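Local coordinates for protein possible thiamine biosynthesis enzyme (Candida albicans, PDB 2X7Q) that is of unknown function but has the fold of periplasmic binding proteins and may bind a small solute, perhaps one linked to thiamine biosynthesis, at residues A[59-62]-A[66-69]; A[79-82]-A[87-90]. The protein carries 1 engineered substitution. All blocks are in the same frame, centred on the assembly; numbering follows the deposited sequence.

Interaction 1: residues A[59-62]-A[66-69]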
# COMPACT_ATOMS: atom_id res chain seq x y z
N ILE A 59 -2.39 3.38 9.77
CA ILE A 59 -2.74 2.54 10.91
C ILE A 59 -2.86 3.37 12.19
O ILE A 59 -3.75 3.13 13.01
CB ILE A 59 -1.71 1.41 11.12
CG1 ILE A 59 -1.62 0.53 9.88
CG2 ILE A 59 -2.07 0.58 12.34
CD1 ILE A 59 -0.61 -0.60 10.00
N ASN A 60 -1.96 4.33 12.36
CA ASN A 60 -2.00 5.22 13.51
C ASN A 60 -3.30 6.03 13.55
O ASN A 60 -3.89 6.23 14.61
CB ASN A 60 -0.79 6.16 13.52
CG ASN A 60 0.50 5.43 13.80
OD1 ASN A 60 0.50 4.28 14.23
ND2 ASN A 60 1.62 6.10 13.54
N LEU A 61 -3.73 6.49 12.38
CA LEU A 61 -4.96 7.27 12.27
C LEU A 61 -6.18 6.41 12.62
O LEU A 61 -7.14 6.90 13.21
CB LEU A 61 -5.10 7.85 10.86
CG LEU A 61 -4.02 8.84 10.43
CD1 LEU A 61 -4.20 9.23 8.97
CD2 LEU A 61 -4.03 10.07 11.33
N LEU A 62 -6.13 5.13 12.25
CA LEU A 62 -7.21 4.20 12.58
C LEU A 62 -7.23 3.93 14.08
O LEU A 62 -8.29 3.80 14.68
CB LEU A 62 -7.05 2.89 11.81
CG LEU A 62 -7.20 2.97 10.29
CD1 LEU A 62 -6.99 1.60 9.66
CD2 LEU A 62 -8.57 3.51 9.92
N GLU A 66 -8.96 8.98 14.19
CA GLU A 66 -8.95 10.21 13.42
C GLU A 66 -9.61 9.99 12.07
O GLU A 66 -10.17 10.91 11.47
CB GLU A 66 -7.52 10.73 13.23
CG GLU A 66 -6.85 11.14 14.53
CD GLU A 66 -5.46 11.71 14.31
OE1 GLU A 66 -5.30 12.57 13.42
OE2 GLU A 66 -4.53 11.30 15.03
N VAL A 67 -9.56 8.75 11.59
CA VAL A 67 -10.20 8.37 10.34
C VAL A 67 -10.96 7.06 10.49
O VAL A 67 -10.64 6.25 11.36
CB VAL A 67 -9.19 8.25 9.19
CG1 VAL A 67 -8.46 9.56 8.97
CG2 VAL A 67 -8.21 7.12 9.48
N ASP A 68 -11.96 6.85 9.64
CA ASP A 68 -12.79 5.66 9.70
C ASP A 68 -12.26 4.56 8.78
O ASP A 68 -12.34 3.38 9.10
CB ASP A 68 -14.23 6.00 9.33
CG ASP A 68 -14.83 7.06 10.24
OD1 ASP A 68 -14.98 6.79 11.45
OD2 ASP A 68 -15.17 8.16 9.74
N ILE A 69 -11.73 4.97 7.63
CA ILE A 69 -11.23 4.02 6.64
C ILE A 69 -9.83 4.40 6.15
O ILE A 69 -9.50 5.59 6.06
CB ILE A 69 -12.19 3.92 5.43
CG1 ILE A 69 -13.59 3.50 5.89
CG2 ILE A 69 -11.65 2.96 4.39
CD1 ILE A 69 -14.57 3.31 4.76
O HOH W 1 -11.40 4.81 13.55
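Val67 turns its CG2 branch into the angle between Leu61 and Leu62, while Glu66 lays its chain slantwise past the end of Leu61. CG2 of Val67 is pressed against Leu61 CB at 3.5 Å, tighter than usual for two carbons, and meets Leu62 CD2 at 3.7 Å. With CG1 anti to the carbonyl carbon (chi1 -59°), CG2 falls between the backbone N and the carbonyl carbon and faces the helix. Leu62 starts out pointing away from 66-69, but its CD2 branch comes back to lie 3.7 Å from Val67 O. Leu61 CD2 touches the carboxylate of Glu66, 3.5 Å from its OE1; OE2 of that carboxylate is hydrogen-bonded to Ser64 OG. On the backbone, two weak bonds reach Leu61 O from 66-69: from Glu66 N at 2.9 Å, bent to an N-H...O angle of 129°, and from Val67 N at 3.5 Å, straighter but long. Ser64 OG adds a third weak one. A water donates to Val67 O and, weakly, to Leu62 O. Leu61 and Val67 also touch Ala20 of strand 17-21. This is the short connection from helix 55-63 into strand 69-73, the closing half of the beta-alpha-beta crossover from parallel strand 46-50.

Interaction 2: residues A[79-82]-A[87-90]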
# COMPACT_ATOMS: atom_id res chain seq x y z
N ALA A 79 0.41 -7.63 8.71
CA ALA A 79 1.44 -7.77 9.73
C ALA A 79 1.00 -7.15 11.05
O ALA A 79 1.19 -7.74 12.11
CB ALA A 79 2.74 -7.14 9.26
N ASP A 80 0.40 -5.96 10.98
CA ASP A 80 -0.07 -5.27 12.17
C ASP A 80 -1.09 -6.12 12.93
O ASP A 80 -1.07 -6.18 14.16
CB ASP A 80 -0.68 -3.91 11.79
CG ASP A 80 -0.74 -2.95 12.96
OD1 ASP A 80 0.32 -2.68 13.57
OD2 ASP A 80 -1.84 -2.47 13.28
N ILE A 81 -1.98 -6.77 12.19
CA ILE A 81 -2.98 -7.65 12.79
C ILE A 81 -2.33 -8.90 13.37
O ILE A 81 -2.66 -9.33 14.48
CB ILE A 81 -4.06 -8.07 11.76
CG1 ILE A 81 -4.83 -6.84 11.28
CG2 ILE A 81 -5.01 -9.09 12.37
CD1 ILE A 81 -5.90 -7.16 10.25
N ALA A 82 -1.41 -9.49 12.61
CA ALA A 82 -0.68 -10.68 13.04
C ALA A 82 0.16 -10.41 14.28
O ALA A 82 0.52 -11.33 15.01
CB ALA A 82 0.19 -11.20 11.91
N ASN A 87 -7.91 -4.53 16.63
CA ASN A 87 -8.81 -3.43 16.31
C ASN A 87 -8.66 -2.94 14.87
O ASN A 87 -9.18 -1.89 14.50
CB ASN A 87 -8.64 -2.28 17.30
CG ASN A 87 -9.16 -2.63 18.69
OD1 ASN A 87 -10.15 -3.35 18.83
ND2 ASN A 87 -8.50 -2.11 19.72
N ILE A 88 -7.94 -3.71 14.07
CA ILE A 88 -7.79 -3.42 12.65
C ILE A 88 -8.47 -4.50 11.82
O ILE A 88 -8.25 -5.69 12.04
CB ILE A 88 -6.30 -3.33 12.24
CG1 ILE A 88 -5.64 -2.12 12.90
CG2 ILE A 88 -6.17 -3.25 10.73
CD1 ILE A 88 -6.21 -0.80 12.43
N HIS A 89 -9.30 -4.08 10.88
CA HIS A 89 -10.05 -5.01 10.04
C HIS A 89 -9.80 -4.78 8.55
O HIS A 89 -9.97 -3.67 8.05
CB HIS A 89 -11.55 -4.92 10.33
CG HIS A 89 -11.94 -5.52 11.65
ND1 HIS A 89 -11.82 -4.84 12.84
CD2 HIS A 89 -12.46 -6.73 11.96
CE1 HIS A 89 -12.25 -5.60 13.83
NE2 HIS A 89 -12.64 -6.76 13.32
N VAL A 90 -9.40 -5.84 7.85
CA VAL A 90 -9.24 -5.79 6.40
C VAL A 90 -10.56 -6.18 5.74
O VAL A 90 -10.96 -7.34 5.79
CB VAL A 90 -8.13 -6.73 5.91
CG1 VAL A 90 -8.04 -6.70 4.40
CG2 VAL A 90 -6.79 -6.34 6.54
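Apolar packing carries most of this contact, with Ile81 as the helix residue that reaches the strand. Its CG1 lies 3.9 Å from Ile88 CG2, and CD1 at its end stands 3.9 Å from Val90 CG2, so one extended chain (chi2 179°) spans two alternate residues of the strand. Ile88 and Val90 point their CB atoms toward the helix, as expected for residues two apart on a strand, and Ile81 crosses both of them at a slant. Leu303 and Asn306 of helix 296-306 also touch Ile81, and Leu62 and Asn63 of helix 55-63 lie against Ile88.

Contacts of carbon with oxygen make up the rest. The CD1 methyl of Ile81 comes within 3.3 Å of Ile88 O, and the CG1 methylene of the same chain is 3.7 Å from that oxygen, so the carbonyl is flanked by hydrocarbon on the helix side. Asp80 is turned with CG anti to the backbone N (chi1 -160°), which brings OD2 to 3.8 Å from Ile88 CG1; the two side chains cross at about a right angle. OD2 is hydrogen-bonded to Asn85 ND2, in the short connection between the segments. Helix 74-82 is thereby packed against strand 88-95, an outermost strand of its mixed five-stranded sheet, in the layered alpha/beta architecture of a periplasmic binding protein lobe.

How the interactions relate
From the N terminus, interaction 1 closes the short loop from helix 55-63 into strand 69-73; helix 74-82 follows, and interaction 2 closes the next short loop, into strand 88-95. The two contacts are in series, neither nesting nor crossing, with centres about 12 Å apart. They nevertheless touch: Ile59 CG2 packs 3.2 Å from Asp80 OD2, and Leu62 CD1 meets Ile88 CD1 at 3.7 Å. Residues of helix 55-63 therefore reach both helix 74-82 and the start of strand 88-95. Strands 69-73 and 88-95 belong to one sheet, separated by antiparallel strand 203-208, so both helix-to-strand connections serve the same lobe.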